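Local atomic coordinates of N-acetyltransferase family protein (Bacillus anthracis, PDB entry 3LNB), a protein that acetylates arylamine substrates with acetyl groups carried by coenzyme A, and thereby inactivates the sulfonamide drug sulfamethoxazole. Residues Met31-Gln36 against Leu110-Phe115; Glu69-Met74 against Ala250-Leu255; Gly259-Thr264 against Glu292-Thr297. The protein carries 1 engineered substitution. One frame throughout, in Å; residues are numbered along the deposited sequence.

Interaction 1. Residues Met31-Gln36 against Leu110-Phe115; sequences MMTNLQ and LMDCGF. With FMT (formic acid), chain D.
T33 and Q36 meet D112 and C113 where the start of helix 34-42 lies against the end of helix 99-112, a junction of two helix termini with a capping box on one side and a Schellman motif on the other. In the box, T33 OG1 accepts from Q36 N at 3.0 Å, while Q36 OE1 receives T33 N on a lone pair in its carbonyl plane. The T33 hydroxyl also donates outward, to D112 OD2 at 2.7 Å, reaching that oxygen from 47° above the carboxylate plane. A chi1 of 66° tucks OG1 in over the backbone, where one hydroxyl can both cap its own helix and reach across to the end of helix 99-112. The tight part is aliphatic: Q36 CG sits 3.6 Å from D112 CB, with amide and carboxylate turned 70° apart, and L35 runs on into the interior against F109 and V87. The other side is looser. There M32 is partly exposed, G114 turns at positive phi on the surface, and a formic acid molecule, probably from the crystallisation liquor, lies beside C113. Q36 NE2 donates to O1 of the formic acid at 2.9 Å and, weakly, to C113 SG at 3.5 Å.

Interaction 2. Residues Glu69-Met74 against Ala250-Leu255; sequences ENLDIM and AITCKL. With COA (coenzyme A), chain B.
Sheet edge and cofactor pocket come together here: the short strand 68-69 pairs antiparallel with strand 252-256 in a five-stranded sheet, and helix 71-75 begins one residue later, after N70. E69 and T252 form a non-hydrogen-bonded pair, their side chains on one face of the sheet, with E69 CB 3.6 Å from T252 OG1. Beside the pair, E69 CA makes a CH...O contact to I251 O, to which N70 N adds a weak hydrogen bond. N70 OD1 accepts I251 N at 2.9 Å, the donor tilted 32° from the carbonyl plane. With chi1 at 70°, the amide turns back across the strand end and crosses I251 at about a right angle, while ND2 is bonded to the carbonyls of F246 and G249. Apolar packing continues along the helix, where M74 CG lies 3.7 Å from A250 CB and L71 CD2 4.0 Å from the same methyl. E69 bends away at chi2, and its carboxylate receives L71 N and pairs with R95. On the cofactor side, I251 CB approaches adenine N3A at 3.7 Å and C253 SG meets the pantetheine methyl CDP at 3.6 Å, so that both form part of the coenzyme A pocket of an arylamine N-acetyltransferase.

Interaction 3. Residues Gly259-Thr264 against Glu292-Thr297; sequences GHISLT and ESFGIT. With COA (coenzyme A), chain B.
I261 and F294 reach for each other from opposite directions, and the isoleucine ends over a face of the phenyl ring. Its CD1 stands 4.0 Å from the ring centroid and 28° off the normal, a CH-pi contact displaced toward the far end of the ring, where CZ is 3.6 Å away. The first torsion of I261, 49°, folds CG1 in above its own backbone, and an extended chi2 then carries CD1 onward to the ring and to S293 CB. L263 meets F294 differently: its CB comes obliquely to CE1 at 3.8 Å. The ring edge is turned toward the strand backbone at S262 N, and T252 and K254 of the adjacent strand also touch the ring. This is helix-on-sheet packing, the last turn of helix 283-294 lying on one face of the antiparallel sheet, while coenzyme A occupies the other. Residues facing that way carry polar groups. S262 OG bonds to pyrophosphate oxygen O5A at 2.5 Å, and H260 presents NE2 to the same phosphate, donating to O4A at 3.2 Å with an angle of 165° and only weakly to O5A. Further along, T264 OG1 lies 2.8 Å from O8A of the 3'-phosphate.

In the fold
Interactions 2 and 3 are buried neighbours whose centres lie about 9 Å apart, joined through adjacent strands 252-256 and 259-263 by probable backbone bonds from L263 N to T252 O and from I261 N to K254 O. Both line the same coenzyme A, the first with apolar contributions and the second with polar ones. Their own cohesion differs too, edge-strand pairing completed by an asparagine side chain in one, purely apolar packing around a phenyl ring in the other. Interaction 1 is the outlier, partly buried in the helical region, its centre about 27 and 28 Å from those of interactions 2 and 3. It joins two helix ends through polar side chains and binds no cofactor.

Interaction 1. Residues Met31-Gln36 against Leu110-Phe115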
loop_
_atom_site.group_PDB
_atom_site.type_symbol
_atom_site.label_atom_id
_atom_site.label_comp_id
_atom_site.label_asym_id
_atom_site.label_seq_id
_atom_site.Cartn_x
_atom_site.Cartn_y
_atom_site.Cartn_z
ATOM N N MET A 31 -24.781 -8.098 -12.181
ATOM C CA MET A 31 -24.073 -8.999 -11.222
ATOM C C MET A 31 -23.025 -8.227 -10.425
ATOM O O MET A 31 -23.340 -7.529 -9.456
ATOM C CB MET A 31 -23.396 -10.150 -11.986
ATOM C CG MET A 31 -22.338 -9.733 -13.020
ATOM S SD MET A 31 -23.034 -8.971 -14.504
ATOM C CE MET A 31 -22.928 -10.378 -15.702
ATOM N N MET A 32 -21.777 -8.376 -10.843
ATOM C CA MET A 32 -20.646 -7.704 -10.236
ATOM C C MET A 32 -20.697 -6.260 -10.708
ATOM O O MET A 32 -21.275 -5.968 -11.754
ATOM C CB MET A 32 -19.349 -8.343 -10.734
ATOM C CG MET A 32 -19.237 -9.832 -10.462
ATOM S SD MET A 32 -18.793 -10.175 -8.763
ATOM C CE MET A 32 -17.849 -11.718 -8.963
ATOM N N THR A 33 -20.098 -5.357 -9.937
ATOM C CA THR A 33 -20.052 -3.947 -10.311
ATOM C C THR A 33 -18.937 -3.756 -11.347
ATOM O O THR A 33 -18.139 -4.662 -11.589
ATOM C CB THR A 33 -19.713 -3.066 -9.104
ATOM O OG1 THR A 33 -18.379 -3.360 -8.682
ATOM C CG2 THR A 33 -20.674 -3.332 -7.945
ATOM N N ASN A 34 -18.882 -2.572 -11.953
ATOM C CA ASN A 34 -17.845 -2.287 -12.931
ATOM C C ASN A 34 -16.487 -2.382 -12.249
ATOM O O ASN A 34 -15.550 -2.976 -12.788
ATOM C CB ASN A 34 -18.024 -0.883 -13.519
ATOM C CG ASN A 34 -16.965 -0.550 -14.551
ATOM O OD1 ASN A 34 -15.812 -0.249 -14.212
ATOM N ND2 ASN A 34 -17.341 -0.622 -15.823
ATOM N N LEU A 35 -16.389 -1.797 -11.057
ATOM C CA LEU A 35 -15.148 -1.820 -10.294
ATOM C C LEU A 35 -14.703 -3.263 -10.044
ATOM O O LEU A 35 -13.538 -3.596 -10.248
ATOM C CB LEU A 35 -15.326 -1.091 -8.955
ATOM C CG LEU A 35 -14.075 -0.856 -8.088
ATOM C CD1 LEU A 35 -14.425 0.078 -6.941
ATOM C CD2 LEU A 35 -13.543 -2.166 -7.539
ATOM N N GLN A 36 -15.623 -4.112 -9.592
ATOM C CA GLN A 36 -15.293 -5.508 -9.330
ATOM C C GLN A 36 -14.765 -6.193 -10.584
ATOM O O GLN A 36 -13.763 -6.904 -10.541
ATOM C CB GLN A 36 -16.520 -6.270 -8.817
ATOM C CG GLN A 36 -16.878 -5.995 -7.359
ATOM C CD GLN A 36 -18.043 -6.849 -6.875
ATOM O OE1 GLN A 36 -19.137 -6.793 -7.428
ATOM N NE2 GLN A 36 -17.804 -7.645 -5.837
ATOM N N LEU A 110 -13.632 -4.185 -1.477
ATOM C CA LEU A 110 -14.127 -4.999 -0.374
ATOM C C LEU A 110 -15.553 -4.626 0.032
ATOM O O LEU A 110 -16.303 -5.473 0.519
ATOM C CB LEU A 110 -13.183 -4.905 0.827
ATOM C CG LEU A 110 -11.786 -5.501 0.600
ATOM C CD1 LEU A 110 -10.975 -5.430 1.893
ATOM C CD2 LEU A 110 -11.910 -6.947 0.132
ATOM N N MET A 111 -15.925 -3.362 -0.155
ATOM C CA MET A 111 -17.285 -2.944 0.169
ATOM C C MET A 111 -18.210 -3.615 -0.849
ATOM O O MET A 111 -19.257 -4.149 -0.487
ATOM C CB MET A 111 -17.433 -1.419 0.092
ATOM C CG MET A 111 -16.911 -0.646 1.313
ATOM S SD MET A 111 -17.855 -0.924 2.858
ATOM C CE MET A 111 -19.327 0.060 2.528
ATOM N N ASP A 112 -17.819 -3.590 -2.121
ATOM C CA ASP A 112 -18.623 -4.220 -3.163
ATOM C C ASP A 112 -18.755 -5.713 -2.897
ATOM O O ASP A 112 -19.771 -6.325 -3.232
ATOM C CB ASP A 112 -17.998 -4.007 -4.538
ATOM C CG ASP A 112 -18.297 -2.640 -5.110
ATOM O OD1 ASP A 112 -19.041 -1.872 -4.464
ATOM O OD2 ASP A 112 -17.793 -2.340 -6.211
ATOM N N CYS A 113 -17.722 -6.291 -2.292
ATOM C CA CYS A 113 -17.723 -7.705 -1.968
ATOM C C CYS A 113 -18.509 -7.970 -0.688
ATOM O O CYS A 113 -18.687 -9.117 -0.291
ATOM C CB CYS A 113 -16.286 -8.223 -1.839
ATOM S SG CYS A 113 -15.440 -8.389 -3.435
ATOM N N GLY A 114 -18.971 -6.902 -0.044
ATOM C CA GLY A 114 -19.772 -7.047 1.164
ATOM C C GLY A 114 -19.061 -7.232 2.494
ATOM O O GLY A 114 -19.637 -7.804 3.422
ATOM N N PHE A 115 -17.816 -6.775 2.604
ATOM C CA PHE A 115 -17.100 -6.901 3.869
ATOM C C PHE A 115 -17.396 -5.698 4.751
ATOM O O PHE A 115 -17.781 -4.636 4.258
ATOM C CB PHE A 115 -15.584 -6.979 3.660
ATOM C CG PHE A 115 -15.106 -8.292 3.107
ATOM C CD1 PHE A 115 -15.058 -8.510 1.735
ATOM C CD2 PHE A 115 -14.703 -9.311 3.963
ATOM C CE1 PHE A 115 -14.613 -9.727 1.219
ATOM C CE2 PHE A 115 -14.257 -10.535 3.461
ATOM C CZ PHE A 115 -14.211 -10.746 2.088
HETATM C C FMT D . -18.803 -10.617 -3.761
HETATM O O1 FMT D . -18.844 -10.146 -4.881
HETATM O O2 FMT D . -17.717 -11.295 -3.351
#

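Interaction 2. Residues Glu69-Met74 against Ala250-Leu255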
loop_
_atom_site.group_PDB
_atom_site.type_symbol
_atom_site.label_atom_id
_atom_site.label_comp_id
_atom_site.label_asym_id
_atom_site.label_seq_id
_atom_site.Cartn_x
_atom_site.Cartn_y
_atom_site.Cartn_z
ATOM N N GLU A 69 3.754 3.696 -6.261
ATOM C CA GLU A 69 4.436 4.810 -6.912
ATOM C C GLU A 69 3.817 6.177 -6.667
ATOM O O GLU A 69 2.643 6.292 -6.310
ATOM C CB GLU A 69 4.548 4.549 -8.422
ATOM C CG GLU A 69 3.248 4.113 -9.112
ATOM C CD GLU A 69 2.585 5.224 -9.924
ATOM O OE1 GLU A 69 1.695 4.905 -10.750
ATOM O OE2 GLU A 69 2.939 6.412 -9.736
ATOM N N ASN A 70 4.629 7.209 -6.890
ATOM C CA ASN A 70 4.248 8.606 -6.688
ATOM C C ASN A 70 4.495 9.425 -7.955
ATOM O O ASN A 70 4.705 10.641 -7.876
ATOM C CB ASN A 70 5.110 9.195 -5.579
ATOM C CG ASN A 70 6.556 9.364 -6.009
ATOM O OD1 ASN A 70 7.029 8.664 -6.909
ATOM N ND2 ASN A 70 7.267 10.287 -5.371
ATOM N N LEU A 71 4.471 8.768 -9.111
ATOM C CA LEU A 71 4.739 9.443 -10.377
ATOM C C LEU A 71 3.826 10.624 -10.727
ATOM O O LEU A 71 4.258 11.544 -11.422
ATOM C CB LEU A 71 4.744 8.427 -11.525
ATOM C CG LEU A 71 5.650 7.205 -11.313
ATOM C CD1 LEU A 71 5.648 6.367 -12.581
ATOM C CD2 LEU A 71 7.079 7.635 -10.971
ATOM N N ASP A 72 2.578 10.608 -10.266
ATOM C CA ASP A 72 1.676 11.725 -10.553
ATOM C C ASP A 72 2.135 12.948 -9.770
ATOM O O ASP A 72 2.043 14.080 -10.253
ATOM C CB ASP A 72 0.229 11.384 -10.181
ATOM C CG ASP A 72 -0.482 10.590 -11.267
ATOM O OD1 ASP A 72 0.105 10.384 -12.351
ATOM O OD2 ASP A 72 -1.634 10.174 -11.041
ATOM N N ILE A 73 2.621 12.709 -8.554
ATOM C CA ILE A 73 3.127 13.785 -7.714
ATOM C C ILE A 73 4.331 14.381 -8.434
ATOM O O ILE A 73 4.471 15.596 -8.522
ATOM C CB ILE A 73 3.567 13.257 -6.314
ATOM C CG1 ILE A 73 2.346 12.718 -5.559
ATOM C CG2 ILE A 73 4.253 14.360 -5.524
ATOM C CD1 ILE A 73 2.654 12.165 -4.182
ATOM N N MET A 74 5.193 13.516 -8.958
ATOM C CA MET A 74 6.378 13.966 -9.684
ATOM C C MET A 74 6.000 14.723 -10.965
ATOM O O MET A 74 6.592 15.753 -11.288
ATOM C CB MET A 74 7.258 12.766 -10.049
ATOM C CG MET A 74 7.836 12.025 -8.850
ATOM S SD MET A 74 9.028 13.028 -7.938
ATOM C CE MET A 74 8.008 13.810 -6.723
ATOM N N ALA A 250 11.094 10.595 -7.507
ATOM C CA ALA A 250 10.267 9.491 -7.960
ATOM C C ALA A 250 10.630 8.164 -7.315
ATOM O O ALA A 250 11.808 7.860 -7.087
ATOM C CB ALA A 250 10.349 9.369 -9.476
ATOM N N ILE A 251 9.600 7.383 -7.008
ATOM C CA ILE A 251 9.784 6.066 -6.429
ATOM C C ILE A 251 8.719 5.145 -7.013
ATOM O O ILE A 251 7.566 5.548 -7.206
ATOM C CB ILE A 251 9.663 6.084 -4.877
ATOM C CG1 ILE A 251 9.822 4.663 -4.312
ATOM C CG2 ILE A 251 8.304 6.621 -4.460
ATOM C CD1 ILE A 251 11.081 3.931 -4.750
ATOM N N THR A 252 9.129 3.927 -7.339
ATOM C CA THR A 252 8.229 2.915 -7.876
ATOM C C THR A 252 8.754 1.608 -7.312
ATOM O O THR A 252 9.938 1.278 -7.472
ATOM C CB THR A 252 8.244 2.873 -9.428
ATOM O OG1 THR A 252 7.803 4.136 -9.949
ATOM C CG2 THR A 252 7.300 1.788 -9.944
ATOM N N CYS A 253 7.877 0.883 -6.622
ATOM C CA CYS A 253 8.242 -0.377 -5.991
ATOM C C CYS A 253 7.189 -1.446 -6.233
ATOM O O CYS A 253 6.005 -1.149 -6.356
ATOM C CB CYS A 253 8.417 -0.171 -4.485
ATOM S SG CYS A 253 8.716 -1.684 -3.537
ATOM N N LYS A 254 7.633 -2.695 -6.284
ATOM C CA LYS A 254 6.727 -3.804 -6.510
ATOM C C LYS A 254 7.364 -5.086 -6.003
ATOM O O LYS A 254 8.591 -5.213 -5.965
ATOM C CB LYS A 254 6.415 -3.930 -8.010
ATOM C CG LYS A 254 5.364 -4.977 -8.355
ATOM C CD LYS A 254 5.023 -4.964 -9.847
ATOM C CE LYS A 254 6.153 -5.512 -10.686
ATOM N NZ LYS A 254 6.377 -6.963 -10.432
ATOM N N LEU A 255 6.524 -6.029 -5.605
ATOM C CA LEU A 255 6.996 -7.317 -5.123
ATOM C C LEU A 255 7.270 -8.221 -6.309
ATOM O O LEU A 255 6.707 -8.040 -7.384
ATOM C CB LEU A 255 5.937 -7.973 -4.245
ATOM C CG LEU A 255 5.881 -7.590 -2.770
ATOM C CD1 LEU A 255 6.039 -6.091 -2.593
ATOM C CD2 LEU A 255 4.573 -8.081 -2.202
HETATM N N1A COA B . 9.709 8.203 -0.997
HETATM C C2A COA B . 10.538 8.339 -2.016
HETATM N N3A COA B . 11.642 7.618 -2.116
HETATM C C4A COA B . 11.952 6.719 -1.173
HETATM C C5A COA B . 11.108 6.550 -0.084
HETATM C C6A COA B . 9.956 7.324 -0.015
HETATM N N6A COA B . 9.107 7.185 1.000
HETATM N N7A COA B . 11.632 5.601 0.685
HETATM C C8A COA B . 12.755 5.185 0.106
HETATM N N9A COA B . 12.954 5.857 -1.027
HETATM C C1B COA B . 14.038 5.600 -2.005
HETATM C C2B COA B . 15.439 5.744 -1.413
HETATM O O2B COA B . 15.811 7.125 -1.367
HETATM C C3B COA B . 16.261 5.001 -2.465
HETATM O O3B COA B . 16.690 5.894 -3.496
HETATM P P3B COA B . 18.106 5.629 -4.215
HETATM O O7A COA B . 18.297 4.207 -4.574
HETATM O O8A COA B . 18.156 6.603 -5.495
HETATM O O9A COA B . 19.215 6.157 -3.175
HETATM C C4B COA B . 15.276 3.971 -3.026
HETATM O O4B COA B . 14.018 4.213 -2.373
HETATM C C5B COA B . 15.721 2.544 -2.707
HETATM O O5B COA B . 15.763 2.353 -1.291
HETATM P P1A COA B . 16.408 1.008 -0.693
HETATM O O1A COA B . 16.088 1.025 0.885
HETATM O O2A COA B . 17.858 0.927 -0.972
HETATM O O3A COA B . 15.599 -0.211 -1.365
HETATM P P2A COA B . 14.149 -0.714 -0.879
HETATM O O4A COA B . 14.433 -1.866 0.207
HETATM O O5A COA B . 13.367 -1.220 -2.030
HETATM O O6A COA B . 13.428 0.490 -0.090
HETATM C CBP COA B . 11.067 1.145 -0.316
HETATM C CCP COA B . 12.519 1.379 -0.746
HETATM C CDP COA B . 10.587 -0.208 -0.846
HETATM C CEP COA B . 10.190 2.258 -0.892
HETATM C CAP COA B . 10.973 1.173 1.212
HETATM O OAP COA B . 11.477 2.420 1.695
HETATM C C9P COA B . 9.526 1.016 1.686
HETATM O O9P COA B . 8.945 -0.065 1.608
HETATM N N8P COA B . 8.985 2.127 2.184
HETATM C C7P COA B . 7.615 2.187 2.715
HETATM C C6P COA B . 6.927 3.477 2.262
HETATM C C5P COA B . 5.684 3.766 3.108
HETATM O O5P COA B . 5.796 4.168 4.264
HETATM N N4P COA B . 4.513 3.575 2.507
HETATM C C3P COA B . 3.241 3.809 3.206
HETATM C C2P COA B . 2.902 5.301 3.248
HETATM S S1P COA B . 2.454 6.011 1.621
#

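Interaction 3. Residues Gly259-Thr264 against Glu292-Thr297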
loop_
_atom_site.group_PDB
_atom_site.type_symbol
_atom_site.label_atom_id
_atom_site.label_comp_id
_atom_site.label_asym_id
_atom_site.label_seq_id
_atom_site.Cartn_x
_atom_site.Cartn_y
_atom_site.Cartn_z
ATOM N N GLY A 259 11.566 -11.450 -4.112
ATOM C CA GLY A 259 11.839 -10.279 -3.287
ATOM C C GLY A 259 10.983 -9.104 -3.720
ATOM O O GLY A 259 9.756 -9.209 -3.765
ATOM N N HIS A 260 11.635 -7.982 -4.018
ATOM C CA HIS A 260 10.954 -6.783 -4.495
ATOM C C HIS A 260 11.944 -5.901 -5.252
ATOM O O HIS A 260 13.156 -6.080 -5.149
ATOM C CB HIS A 260 10.313 -5.986 -3.346
ATOM C CG HIS A 260 11.295 -5.369 -2.397
ATOM N ND1 HIS A 260 11.897 -6.082 -1.383
ATOM C CD2 HIS A 260 11.764 -4.102 -2.298
ATOM C CE1 HIS A 260 12.692 -5.280 -0.696
ATOM N NE2 HIS A 260 12.629 -4.072 -1.230
ATOM N N ILE A 261 11.417 -4.964 -6.029
ATOM C CA ILE A 261 12.254 -4.069 -6.814
ATOM C C ILE A 261 11.819 -2.627 -6.627
ATOM O O ILE A 261 10.625 -2.340 -6.473
ATOM C CB ILE A 261 12.200 -4.428 -8.322
ATOM C CG1 ILE A 261 10.744 -4.592 -8.768
ATOM C CG2 ILE A 261 12.971 -5.720 -8.582
ATOM C CD1 ILE A 261 10.576 -4.747 -10.277
ATOM N N SER A 262 12.799 -1.732 -6.630
ATOM C CA SER A 262 12.561 -0.310 -6.456
ATOM C C SER A 262 13.330 0.512 -7.488
ATOM O O SER A 262 14.499 0.243 -7.793
ATOM C CB SER A 262 12.955 0.118 -5.042
ATOM O OG SER A 262 12.090 -0.468 -4.085
ATOM N N LEU A 263 12.661 1.522 -8.019
ATOM C CA LEU A 263 13.257 2.374 -9.031
ATOM C C LEU A 263 13.070 3.857 -8.734
ATOM O O LEU A 263 11.956 4.310 -8.497
ATOM C CB LEU A 263 12.636 2.059 -10.391
ATOM C CG LEU A 263 13.082 2.932 -11.567
ATOM C CD1 LEU A 263 14.504 2.545 -11.973
ATOM C CD2 LEU A 263 12.119 2.751 -12.737
ATOM N N THR A 264 14.174 4.596 -8.732
ATOM C CA THR A 264 14.137 6.035 -8.517
ATOM C C THR A 264 14.668 6.659 -9.805
ATOM O O THR A 264 14.983 5.944 -10.754
ATOM C CB THR A 264 15.032 6.467 -7.338
ATOM O OG1 THR A 264 16.406 6.201 -7.643
ATOM C CG2 THR A 264 14.643 5.718 -6.083
ATOM N N GLU A 292 9.248 -2.328 -18.668
ATOM C CA GLU A 292 9.547 -3.747 -18.569
ATOM C C GLU A 292 9.411 -4.390 -17.197
ATOM O O GLU A 292 8.986 -5.543 -17.098
ATOM C CB GLU A 292 10.954 -4.021 -19.100
ATOM C CG GLU A 292 11.236 -3.356 -20.435
ATOM C CD GLU A 292 12.351 -4.039 -21.213
ATOM O OE1 GLU A 292 13.381 -4.411 -20.601
ATOM O OE2 GLU A 292 12.194 -4.190 -22.448
ATOM N N SER A 293 9.769 -3.673 -16.139
ATOM C CA SER A 293 9.683 -4.271 -14.813
ATOM C C SER A 293 8.398 -3.953 -14.053
ATOM O O SER A 293 7.963 -4.744 -13.221
ATOM C CB SER A 293 10.895 -3.857 -13.967
ATOM O OG SER A 293 12.107 -4.318 -14.553
ATOM N N PHE A 294 7.785 -2.810 -14.343
ATOM C CA PHE A 294 6.575 -2.419 -13.636
ATOM C C PHE A 294 5.304 -2.318 -14.466
ATOM O O PHE A 294 4.228 -2.067 -13.921
ATOM C CB PHE A 294 6.796 -1.084 -12.924
ATOM C CG PHE A 294 7.884 -1.121 -11.898
ATOM C CD1 PHE A 294 9.168 -0.687 -12.210
ATOM C CD2 PHE A 294 7.626 -1.594 -10.614
ATOM C CE1 PHE A 294 10.179 -0.723 -11.258
ATOM C CE2 PHE A 294 8.624 -1.634 -9.658
ATOM C CZ PHE A 294 9.909 -1.196 -9.977
ATOM N N GLY A 295 5.420 -2.491 -15.777
ATOM C CA GLY A 295 4.240 -2.413 -16.618
ATOM C C GLY A 295 3.653 -1.014 -16.702
ATOM O O GLY A 295 2.488 -0.832 -17.061
ATOM N N ILE A 296 4.448 -0.011 -16.362
ATOM C CA ILE A 296 3.955 1.355 -16.438
ATOM C C ILE A 296 4.409 1.993 -17.747
ATOM O O ILE A 296 5.611 2.111 -18.010
ATOM C CB ILE A 296 4.443 2.192 -15.240
ATOM C CG1 ILE A 296 3.779 1.671 -13.957
ATOM C CG2 ILE A 296 4.135 3.665 -15.482
ATOM C CD1 ILE A 296 4.129 2.451 -12.697
ATOM N N THR A 297 3.436 2.402 -18.561
ATOM C CA THR A 297 3.709 3.010 -19.862
ATOM C C THR A 297 2.933 4.310 -20.084
ATOM O O THR A 297 2.459 4.940 -19.134
ATOM C CB THR A 297 3.338 2.046 -21.013
ATOM O OG1 THR A 297 3.987 0.779 -20.819
ATOM C CG2 THR A 297 3.775 2.633 -22.339
HETATM N N1A COA B . 9.709 8.203 -0.997
HETATM C C2A COA B . 10.538 8.339 -2.016
HETATM N N3A COA B . 11.642 7.618 -2.116
HETATM C C4A COA B . 11.952 6.719 -1.173
HETATM C C5A COA B . 11.108 6.550 -0.084
HETATM C C6A COA B . 9.956 7.324 -0.015
HETATM N N6A COA B . 9.107 7.185 1.000
HETATM N N7A COA B . 11.632 5.601 0.685
HETATM C C8A COA B . 12.755 5.185 0.106
HETATM N N9A COA B . 12.954 5.857 -1.027
HETATM C C1B COA B . 14.038 5.600 -2.005
HETATM C C2B COA B . 15.439 5.744 -1.413
HETATM O O2B COA B . 15.811 7.125 -1.367
HETATM C C3B COA B . 16.261 5.001 -2.465
HETATM O O3B COA B . 16.690 5.894 -3.496
HETATM P P3B COA B . 18.106 5.629 -4.215
HETATM O O7A COA B . 18.297 4.207 -4.574
HETATM O O8A COA B . 18.156 6.603 -5.495
HETATM O O9A COA B . 19.215 6.157 -3.175
HETATM C C4B COA B . 15.276 3.971 -3.026
HETATM O O4B COA B . 14.018 4.213 -2.373
HETATM C C5B COA B . 15.721 2.544 -2.707
HETATM O O5B COA B . 15.763 2.353 -1.291
HETATM P P1A COA B . 16.408 1.008 -0.693
HETATM O O1A COA B . 16.088 1.025 0.885
HETATM O O2A COA B . 17.858 0.927 -0.972
HETATM O O3A COA B . 15.599 -0.211 -1.365
HETATM P P2A COA B . 14.149 -0.714 -0.879
HETATM O O4A COA B . 14.433 -1.866 0.207
HETATM O O5A COA B . 13.367 -1.220 -2.030
HETATM O O6A COA B . 13.428 0.490 -0.090
HETATM C CBP COA B . 11.067 1.145 -0.316
HETATM C CCP COA B . 12.519 1.379 -0.746
HETATM C CDP COA B . 10.587 -0.208 -0.846
HETATM C CEP COA B . 10.190 2.258 -0.892
HETATM C CAP COA B . 10.973 1.173 1.212
HETATM O OAP COA B . 11.477 2.420 1.695
HETATM C C9P COA B . 9.526 1.016 1.686
HETATM O O9P COA B . 8.945 -0.065 1.608
HETATM N N8P COA B . 8.985 2.127 2.184
HETATM C C7P COA B . 7.615 2.187 2.715
HETATM C C6P COA B . 6.927 3.477 2.262
HETATM C C5P COA B . 5.684 3.766 3.108
HETATM O O5P COA B . 5.796 4.168 4.264
HETATM N N4P COA B . 4.513 3.575 2.507
HETATM C C3P COA B . 3.241 3.809 3.206
HETATM C C2P COA B . 2.902 5.301 3.248
HETATM S S1P COA B . 2.454 6.011 1.621
#